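Local structure of 6b protein (Agrobacterium vitis, 3AQ2) at residues S88-L102 with I151-Y165. The protein probably acts in the plant host, where it disturbs cell proliferation, and has an ADP-ribosylation fold, consistent with its RolB/RolC family. Sequence-based numbering, arbitrary orientation.
Sequences SPAFGTVATAMPPWL and IRGQGYGWYARQGNY
Thr96 packs over one face of the Trp158 indole: Thr96 CB sits 3.5 Å from the centroid of the Trp158 six-membered ring, almost on the ring normal, a CH-pi contact. With OG1 anti to the backbone N (chi1 -178°), the hydroxyl also covers that face; Thr96 OG1 donates to Gly157 O at 3.0 Å while accepting from Met98 N, closing an ST turn. Threonine suits the place because one small branched side chain supplies both a carbon for the ring and a hydroxyl for the strand end. Gly157 O is gripped twice, since Ala97 N also donates to it in a nearly straight bond. Val94 CG1 meets the indole edge, 3.5 Å from Trp158 CE3. Its other branch, CG2, packs against Tyr165, whose hydroxyl bonds to Ser115 O.

Further along, Leu102 offers a branched methyl to a flat ring: Leu102 CD2 lies over one face of Tyr156, 4.0 Å from its centroid, a CH-pi contact. Met98 CG rests on Tyr156 CB, and its unbranched, extended chain carries the sulfur to a Met-aromatic contact with Trp158. Arg152, long and bent at chi3 (-77°), brings Arg152 NH2 to a lone pair of Leu102 O at 3.1 Å.

The backbones set this register: hydrogen-bonded pairs Thr93-Arg161 and Ala95-Tyr159 alternate with non-hydrogen-bonded pairs Val94-Ala160 and Thr96-Trp158. Beyond them Gly92 CA and Gly163 CA approach to 3.5 Å, too close for a side chain on either; a water there joins Ser88 OG, Pro89 O and Gly163 O. Another links Arg161 NH1, whose guanidinium salt-bridges Glu57, with Thr93 OG1, itself bonded to Pro85 O. Helix 105-115 covers Trp158, and Arg147 makes a cation-pi contact with it. Strand 93-96 thus joins the antiparallel 143-151/154-161 hairpin, while a Thr96-Tyr67 backbone bond ties it to strand 66-70 within this ADP-ribosylation fold.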
ATOM      1  N   SER A  88      -4.370  10.838   2.748  1.00 11.64           N
ATOM      2  CA  SER A  88      -4.419  11.723   3.894  1.00 13.46           C
ATOM      3  C   SER A  88      -3.739  13.029   3.468  1.00 13.68           C
ATOM      4  O   SER A  88      -2.963  13.026   2.507  1.00 13.71           O
ATOM      5  CB  SER A  88      -3.675  11.057   5.062  1.00 13.98           C
ATOM      6  OG  SER A  88      -4.228  11.436   6.309  1.00 18.31           O
ATOM      7  N   PRO A  89      -4.028  14.154   4.154  1.00 14.23           N
ATOM      8  CA  PRO A  89      -3.363  15.408   3.764  1.00 14.68           C
ATOM      9  C   PRO A  89      -1.845  15.403   4.026  1.00 14.61           C
ATOM     10  O   PRO A  89      -1.315  14.442   4.595  1.00 13.94           O
ATOM     11  CB  PRO A  89      -4.085  16.470   4.611  1.00 15.90           C
ATOM     12  CG  PRO A  89      -4.621  15.751   5.771  1.00 15.94           C
ATOM     13  CD  PRO A  89      -4.985  14.364   5.256  1.00 14.32           C
ATOM     14  N   ALA A  90      -1.156  16.463   3.600  1.00 14.90           N
ATOM     15  CA  ALA A  90       0.310  16.533   3.722  1.00 15.08           C
ATOM     16  C   ALA A  90       0.997  15.324   3.055  1.00 15.01           C
ATOM     17  O   ALA A  90       2.007  14.792   3.559  1.00 15.09           O
ATOM     18  CB  ALA A  90       0.734  16.692   5.184  1.00 15.20           C
ATOM     19  N   PHE A  91       0.420  14.895   1.928  1.00 14.84           N
ATOM     20  CA  PHE A  91       0.971  13.834   1.070  1.00 14.38           C
ATOM     21  C   PHE A  91       1.191  12.504   1.784  1.00 13.84           C
ATOM     22  O   PHE A  91       2.119  11.762   1.467  1.00 14.37           O
ATOM     23  CB  PHE A  91       2.256  14.300   0.371  1.00 15.78           C
ATOM     24  CG  PHE A  91       2.132  15.652  -0.263  1.00 17.36           C
ATOM     25  CD1 PHE A  91       2.736  16.764   0.315  1.00 20.19           C
ATOM     26  CD2 PHE A  91       1.388  15.819  -1.427  1.00 17.67           C
ATOM     27  CE1 PHE A  91       2.622  18.024  -0.273  1.00 22.47           C
ATOM     28  CE2 PHE A  91       1.265  17.077  -2.025  1.00 21.29           C
ATOM     29  CZ  PHE A  91       1.883  18.183  -1.440  1.00 21.76           C
ATOM     30  N   GLY A  92       0.308  12.195   2.729  1.00 12.80           N
ATOM     31  CA  GLY A  92       0.434  10.975   3.515  1.00 11.61           C
ATOM     32  C   GLY A  92      -0.192   9.789   2.828  1.00 11.20           C
ATOM     33  O   GLY A  92      -1.268   9.903   2.238  1.00 10.80           O
ATOM     34  N   THR A  93       0.474   8.641   2.920  1.00  9.96           N
ATOM     35  CA  THR A  93      -0.138   7.377   2.521  1.00  9.44           C
ATOM     36  C   THR A  93      -0.146   6.426   3.713  1.00  9.61           C
ATOM     37  O   THR A  93       0.917   6.051   4.230  1.00 10.03           O
ATOM     38  CB  THR A  93       0.607   6.708   1.349  1.00  9.37           C
ATOM     39  OG1 THR A  93       0.673   7.621   0.241  1.00 11.13           O
ATOM     40  CG2 THR A  93      -0.123   5.416   0.926  1.00  9.26           C
ATOM     41  N   VAL A  94      -1.352   6.052   4.131  1.00  9.11           N
ATOM     42  CA  VAL A  94      -1.546   5.155   5.256  1.00  9.21           C
ATOM     43  C   VAL A  94      -1.817   3.742   4.736  1.00  9.04           C
ATOM     44  O   VAL A  94      -2.715   3.524   3.897  1.00  9.14           O
ATOM     45  CB  VAL A  94      -2.709   5.637   6.171  1.00  9.55           C
ATOM     46  CG1 VAL A  94      -3.018   4.624   7.259  1.00 10.79           C
ATOM     47  CG2 VAL A  94      -2.392   7.003   6.780  1.00 11.66           C
ATOM     48  N   ALA A  95      -1.022   2.793   5.228  1.00  8.99           N
ATOM     49  CA  ALA A  95      -1.179   1.381   4.894  1.00  9.02           C
ATOM     50  C   ALA A  95      -1.418   0.584   6.167  1.00  9.35           C
ATOM     51  O   ALA A  95      -1.051   1.018   7.249  1.00  9.66           O
ATOM     52  CB  ALA A  95       0.056   0.870   4.152  1.00  9.34           C
ATOM     53  N   THR A  96      -2.047  -0.578   6.038  1.00  8.79           N
ATOM     54  CA  THR A  96      -2.269  -1.427   7.206  1.00  9.41           C
ATOM     55  C   THR A  96      -1.939  -2.884   6.931  1.00  9.67           C
ATOM     56  O   THR A  96      -2.052  -3.343   5.795  1.00 10.34           O
ATOM     57  CB  THR A  96      -3.734  -1.303   7.733  1.00  9.67           C
ATOM     58  OG1 THR A  96      -3.892  -2.112   8.919  1.00 10.17           O
ATOM     59  CG2 THR A  96      -4.777  -1.715   6.659  1.00  9.49           C
ATOM     60  N   ALA A  97      -1.551  -3.593   7.987  1.00  9.80           N
ATOM     61  CA  ALA A  97      -1.379  -5.033   7.938  1.00 10.50           C
ATOM     62  C   ALA A  97      -2.732  -5.773   7.899  1.00 10.99           C
ATOM     63  O   ALA A  97      -2.760  -6.968   7.582  1.00 11.36           O
ATOM     64  CB  ALA A  97      -0.523  -5.515   9.128  1.00 11.74           C
ATOM     65  N   MET A  98      -3.834  -5.087   8.222  1.00 10.89           N
ATOM     66  CA  MET A  98      -5.167  -5.734   8.188  1.00 11.41           C
ATOM     67  C   MET A  98      -5.451  -6.125   6.750  1.00 10.58           C
ATOM     68  O   MET A  98      -5.523  -5.243   5.894  1.00 10.23           O
ATOM     69  CB  MET A  98      -6.263  -4.779   8.637  1.00 11.57           C
ATOM     70  CG  MET A  98      -6.229  -4.420  10.093  1.00 12.73           C
ATOM     71  SD  MET A  98      -7.770  -3.548  10.446  1.00 15.13           S
ATOM     72  CE  MET A  98      -7.707  -3.495  12.233  1.00 17.29           C
ATOM     73  N   PRO A  99      -5.587  -7.438   6.474  1.00 10.70           N
ATOM     74  CA  PRO A  99      -5.786  -7.871   5.095  1.00 10.59           C
ATOM     75  C   PRO A  99      -7.221  -7.613   4.618  1.00 10.34           C
ATOM     76  O   PRO A  99      -8.117  -7.361   5.436  1.00 10.65           O
ATOM     77  CB  PRO A  99      -5.485  -9.369   5.156  1.00 11.22           C
ATOM     78  CG  PRO A  99      -5.910  -9.770   6.522  1.00 11.44           C
ATOM     79  CD  PRO A  99      -5.550  -8.588   7.399  1.00 11.03           C
ATOM     80  N   PRO A 100      -7.440  -7.660   3.296  1.00 10.84           N
ATOM     81  CA  PRO A 100      -8.755  -7.297   2.745  1.00 10.62           C
ATOM     82  C   PRO A 100      -9.949  -8.137   3.222  1.00 10.78           C
ATOM     83  O   PRO A 100     -11.091  -7.705   3.065  1.00 11.80           O
ATOM     84  CB  PRO A 100      -8.552  -7.445   1.222  1.00 11.60           C
ATOM     85  CG  PRO A 100      -7.083  -7.407   1.014  1.00 12.54           C
ATOM     86  CD  PRO A 100      -6.455  -7.971   2.241  1.00 11.28           C
ATOM     87  N   TRP A 101      -9.693  -9.316   3.798  1.00 10.21           N
ATOM     88  CA  TRP A 101     -10.764 -10.190   4.296  1.00 10.65           C
ATOM     89  C   TRP A 101     -10.985 -10.093   5.803  1.00 10.80           C
ATOM     90  O   TRP A 101     -11.820 -10.821   6.344  1.00 11.24           O
ATOM     91  CB  TRP A 101     -10.474 -11.656   3.937  1.00 11.34           C
ATOM     92  CG  TRP A 101      -9.115 -12.118   4.416  1.00 11.45           C
ATOM     93  CD1 TRP A 101      -8.791 -12.626   5.653  1.00 12.70           C
ATOM     94  CD2 TRP A 101      -7.898 -12.088   3.663  1.00 11.57           C
ATOM     95  NE1 TRP A 101      -7.444 -12.913   5.706  1.00 12.94           N
ATOM     96  CE2 TRP A 101      -6.874 -12.591   4.499  1.00 13.68           C
ATOM     97  CE3 TRP A 101      -7.577 -11.699   2.353  1.00 12.84           C
ATOM     98  CZ2 TRP A 101      -5.546 -12.705   4.070  1.00 12.85           C
ATOM     99  CZ3 TRP A 101      -6.238 -11.796   1.932  1.00 12.58           C
ATOM    100  CH2 TRP A 101      -5.251 -12.313   2.785  1.00 12.92           C
ATOM    101  N   LEU A 102     -10.238  -9.231   6.495  1.00 10.66           N
ATOM    102  CA  LEU A 102     -10.333  -9.202   7.965  1.00 11.74           C
ATOM    103  C   LEU A 102     -11.674  -8.666   8.442  1.00 12.02           C
ATOM    104  O   LEU A 102     -12.298  -9.222   9.365  1.00 12.78           O
ATOM    105  CB  LEU A 102      -9.194  -8.378   8.578  1.00 12.01           C
ATOM    106  CG  LEU A 102      -9.106  -8.477  10.108  1.00 13.43           C
ATOM    107  CD1 LEU A 102      -8.545  -9.830  10.564  1.00 16.94           C
ATOM    108  CD2 LEU A 102      -8.262  -7.331  10.669  1.00 15.10           C
ATOM    109  N   ILE A 151      -7.730  -7.360  16.648  1.00 16.35           N
ATOM    110  CA  ILE A 151      -8.989  -7.966  16.208  1.00 16.96           C
ATOM    111  C   ILE A 151      -8.873  -9.476  16.378  1.00 17.85           C
ATOM    112  O   ILE A 151      -7.885 -10.070  15.952  1.00 17.48           O
ATOM    113  CB  ILE A 151      -9.280  -7.611  14.718  1.00 16.52           C
ATOM    114  CG1 ILE A 151      -9.590  -6.115  14.547  1.00 16.69           C
ATOM    115  CG2 ILE A 151     -10.408  -8.482  14.141  1.00 16.38           C
ATOM    116  CD1 ILE A 151     -10.963  -5.691  15.057  1.00 18.11           C
ATOM    117  N   ARG A 152      -9.885 -10.091  17.001  1.00 18.79           N
ATOM    118  CA  ARG A 152      -9.896 -11.532  17.276  1.00 20.67           C
ATOM    119  C   ARG A 152      -8.564 -11.963  17.899  1.00 20.09           C
ATOM    120  O   ARG A 152      -7.998 -13.005  17.545  1.00 21.08           O
ATOM    121  CB  ARG A 152     -10.241 -12.353  16.016  1.00 20.60           C
ATOM    122  CG  ARG A 152     -11.626 -12.048  15.416  1.00 22.20           C
ATOM    123  CD  ARG A 152     -12.010 -12.984  14.243  1.00 22.10           C
ATOM    124  NE  ARG A 152     -11.351 -12.652  12.975  1.00 22.08           N
ATOM    125  CZ  ARG A 152     -11.747 -11.710  12.115  1.00 24.24           C
ATOM    126  NH1 ARG A 152     -12.822 -10.966  12.348  1.00 25.32           N
ATOM    127  NH2 ARG A 152     -11.066 -11.520  10.994  1.00 24.31           N
ATOM    128  N   GLY A 153      -8.070 -11.132  18.817  1.00 19.38           N
ATOM    129  CA  GLY A 153      -6.889 -11.441  19.622  1.00 19.88           C
ATOM    130  C   GLY A 153      -5.546 -11.264  18.937  1.00 19.31           C
ATOM    131  O   GLY A 153      -4.511 -11.602  19.522  1.00 20.35           O
ATOM    132  N   GLN A 154      -5.566 -10.724  17.720  1.00 17.55           N
ATOM    133  CA  GLN A 154      -4.358 -10.561  16.909  1.00 16.55           C
ATOM    134  C   GLN A 154      -4.073  -9.097  16.631  1.00 15.24           C
ATOM    135  O   GLN A 154      -4.990  -8.319  16.359  1.00 14.07           O
ATOM    136  CB  GLN A 154      -4.518 -11.289  15.567  1.00 17.10           C
ATOM    137  CG  GLN A 154      -4.837 -12.775  15.688  1.00 19.84           C
ATOM    138  CD  GLN A 154      -3.623 -13.634  15.959  1.00 24.08           C
ATOM    139  OE1 GLN A 154      -2.510 -13.136  16.135  1.00 26.08           O
ATOM    140  NE2 GLN A 154      -3.834 -14.945  15.993  1.00 27.60           N
ATOM    141  N   GLY A 155      -2.794  -8.727  16.670  1.00 14.22           N
ATOM    142  CA  GLY A 155      -2.395  -7.341  16.436  1.00 13.76           C
ATOM    143  C   GLY A 155      -2.131  -7.062  14.976  1.00 12.98           C
ATOM    144  O   GLY A 155      -1.525  -7.893  14.276  1.00 13.34           O
ATOM    145  N   TYR A 156      -2.582  -5.894  14.522  1.00 11.63           N
ATOM    146  CA  TYR A 156      -2.364  -5.431  13.143  1.00 11.57           C
ATOM    147  C   TYR A 156      -1.798  -4.022  13.136  1.00 11.09           C
ATOM    148  O   TYR A 156      -2.409  -3.098  13.683  1.00 11.02           O
ATOM    149  CB  TYR A 156      -3.676  -5.465  12.345  1.00 11.48           C
ATOM    150  CG  TYR A 156      -4.214  -6.869  12.229  1.00 11.73           C
ATOM    151  CD1 TYR A 156      -5.119  -7.361  13.160  1.00 13.10           C
ATOM    152  CD2 TYR A 156      -3.759  -7.722  11.224  1.00 12.64           C
ATOM    153  CE1 TYR A 156      -5.586  -8.672  13.083  1.00 14.55           C
ATOM    154  CE2 TYR A 156      -4.224  -9.031  11.133  1.00 13.39           C
ATOM    155  CZ  TYR A 156      -5.136  -9.491  12.063  1.00 13.91           C
ATOM    156  OH  TYR A 156      -5.587 -10.790  11.986  1.00 16.36           O
ATOM    157  N   GLY A 157      -0.635  -3.852  12.513  1.00 10.60           N
ATOM    158  CA  GLY A 157      -0.010  -2.537  12.454  1.00 10.66           C
ATOM    159  C   GLY A 157      -0.685  -1.618  11.445  1.00 10.40           C
ATOM    160  O   GLY A 157      -1.259  -2.080  10.448  1.00 10.84           O
ATOM    161  N   TRP A 158      -0.640  -0.323  11.745  1.00  9.93           N
ATOM    162  CA  TRP A 158      -0.973   0.764  10.827  1.00  9.62           C
ATOM    163  C   TRP A 158       0.282   1.600  10.618  1.00  9.90           C
ATOM    164  O   TRP A 158       1.049   1.831  11.568  1.00  9.42           O
ATOM    165  CB  TRP A 158      -2.081   1.642  11.425  1.00 11.02           C
ATOM    166  CG  TRP A 158      -3.399   0.964  11.321  1.00 10.37           C
ATOM    167  CD1 TRP A 158      -3.884  -0.040  12.128  1.00 11.32           C
ATOM    168  CD2 TRP A 158      -4.375   1.163  10.295  1.00 10.72           C
ATOM    169  NE1 TRP A 158      -5.117  -0.452  11.672  1.00 11.66           N
ATOM    170  CE2 TRP A 158      -5.441   0.275  10.554  1.00 10.88           C
ATOM    171  CE3 TRP A 158      -4.457   2.018   9.189  1.00 10.71           C
ATOM    172  CZ2 TRP A 158      -6.587   0.214   9.738  1.00 10.89           C
ATOM    173  CZ3 TRP A 158      -5.601   1.969   8.380  1.00 10.47           C
ATOM    174  CH2 TRP A 158      -6.645   1.063   8.659  1.00 10.86           C
ATOM    175  N   TYR A 159       0.484   2.029   9.374  1.00  9.16           N
ATOM    176  CA  TYR A 159       1.736   2.678   8.964  1.00  9.45           C
ATOM    177  C   TYR A 159       1.426   3.897   8.140  1.00  9.12           C
ATOM    178  O   TYR A 159       0.422   3.931   7.436  1.00  9.02           O
ATOM    179  CB  TYR A 159       2.597   1.727   8.124  1.00  9.86           C
ATOM    180  CG  TYR A 159       2.931   0.429   8.828  1.00 10.98           C
ATOM    181  CD1 TYR A 159       2.030  -0.633   8.822  1.00 11.93           C
ATOM    182  CD2 TYR A 159       4.148   0.267   9.480  1.00 13.54           C
ATOM    183  CE1 TYR A 159       2.318  -1.834   9.471  1.00 12.67           C
ATOM    184  CE2 TYR A 159       4.454  -0.941  10.137  1.00 14.45           C
ATOM    185  CZ  TYR A 159       3.535  -1.973  10.118  1.00 13.41           C
ATOM    186  OH  TYR A 159       3.840  -3.157  10.760  1.00 16.26           O
ATOM    187  N   ALA A 160       2.300   4.895   8.205  1.00  8.95           N
ATOM    188  CA  ALA A 160       2.121   6.071   7.367  1.00  9.17           C
ATOM    189  C   ALA A 160       3.434   6.506   6.754  1.00 10.17           C
ATOM    190  O   ALA A 160       4.457   6.551   7.453  1.00 10.55           O
ATOM    191  CB  ALA A 160       1.535   7.200   8.180  1.00 10.15           C
ATOM    192  N   ARG A 161       3.386   6.794   5.450  1.00  9.43           N
ATOM    193  CA  ARG A 161       4.462   7.478   4.734  1.00 10.15           C
ATOM    194  C   ARG A 161       4.100   8.954   4.682  1.00 10.96           C
ATOM    195  O   ARG A 161       3.051   9.330   4.129  1.00 11.34           O
ATOM    196  CB  ARG A 161       4.581   6.926   3.312  1.00  9.37           C
ATOM    197  CG  ARG A 161       5.715   7.523   2.497  1.00 10.05           C
ATOM    198  CD  ARG A 161       5.634   6.999   1.052  1.00  9.60           C
ATOM    199  NE  ARG A 161       6.747   7.480   0.232  1.00  9.97           N
ATOM    200  CZ  ARG A 161       6.806   8.704  -0.302  1.00 11.52           C
ATOM    201  NH1 ARG A 161       5.818   9.574  -0.090  1.00 10.83           N
ATOM    202  NH2 ARG A 161       7.850   9.062  -1.046  1.00 13.44           N
ATOM    203  N   GLN A 162       4.958   9.794   5.263  1.00 12.00           N
ATOM    204  CA  GLN A 162       4.705  11.239   5.329  1.00 13.47           C
ATOM    205  C   GLN A 162       3.357  11.565   6.014  1.00 13.81           C
ATOM    206  O   GLN A 162       2.936  10.835   6.905  1.00 13.52           O
ATOM    207  CB  GLN A 162       4.865  11.872   3.937  1.00 13.94           C
ATOM    208  CG  GLN A 162       6.293  11.723   3.391  1.00 16.17           C
ATOM    209  CD  GLN A 162       7.327  12.501   4.217  1.00 17.14           C
ATOM    210  OE1 GLN A 162       8.119  11.920   4.970  1.00 19.54           O
ATOM    211  NE2 GLN A 162       7.306  13.817   4.094  1.00 17.84           N
ATOM    212  N   GLY A 163       2.699  12.664   5.637  1.00 14.68           N
ATOM    213  CA  GLY A 163       1.406  13.012   6.237  1.00 15.66           C
ATOM    214  C   GLY A 163       1.441  13.589   7.653  1.00 17.01           C
ATOM    215  O   GLY A 163       0.389  13.711   8.287  1.00 17.75           O
ATOM    216  N   ASN A 164       2.623  13.931   8.166  1.00 18.30           N
ATOM    217  CA  ASN A 164       2.718  14.573   9.501  1.00 21.05           C
ATOM    218  C   ASN A 164       2.205  13.714  10.683  1.00 20.75           C
ATOM    219  O   ASN A 164       1.849  14.236  11.751  1.00 22.67           O
ATOM    220  CB  ASN A 164       1.996  15.936   9.517  1.00 22.37           C
ATOM    221  CG  ASN A 164       2.652  16.987   8.626  1.00 25.73           C
ATOM    222  OD1 ASN A 164       3.868  16.998   8.420  1.00 29.49           O
ATOM    223  ND2 ASN A 164       1.831  17.900   8.112  1.00 30.10           N
ATOM    224  N   TYR A 165       2.161  12.404  10.484  1.00 19.28           N
ATOM    225  CA  TYR A 165       1.890  11.448  11.547  1.00 17.90           C
ATOM    226  C   TYR A 165       3.065  11.357  12.504  1.00 18.79           C
ATOM    227  O   TYR A 165       4.196  11.706  12.147  1.00 18.95           O
ATOM    228  CB  TYR A 165       1.647  10.065  10.936  1.00 16.26           C
ATOM    229  CG  TYR A 165       0.302   9.952  10.272  1.00 14.98           C
ATOM    230  CD1 TYR A 165       0.122  10.336   8.944  1.00 13.95           C
ATOM    231  CD2 TYR A 165      -0.801   9.476  10.985  1.00 14.05           C
ATOM    232  CE1 TYR A 165      -1.124  10.242   8.336  1.00 11.85           C
ATOM    233  CE2 TYR A 165      -2.051   9.375  10.386  1.00 12.37           C
ATOM    234  CZ  TYR A 165      -2.203   9.763   9.066  1.00 13.52           C
ATOM    235  OH  TYR A 165      -3.443   9.669   8.487  1.00 14.16           O
TER
HETATM  236  O   HOH W   1      -2.027  13.451   7.090  1.00 20.68           O
HETATM  237  O   HOH W   2       4.731  15.817   4.232  1.00 38.46           O
HETATM  238  O   HOH W   3       3.058   9.164   0.766  1.00 13.66           O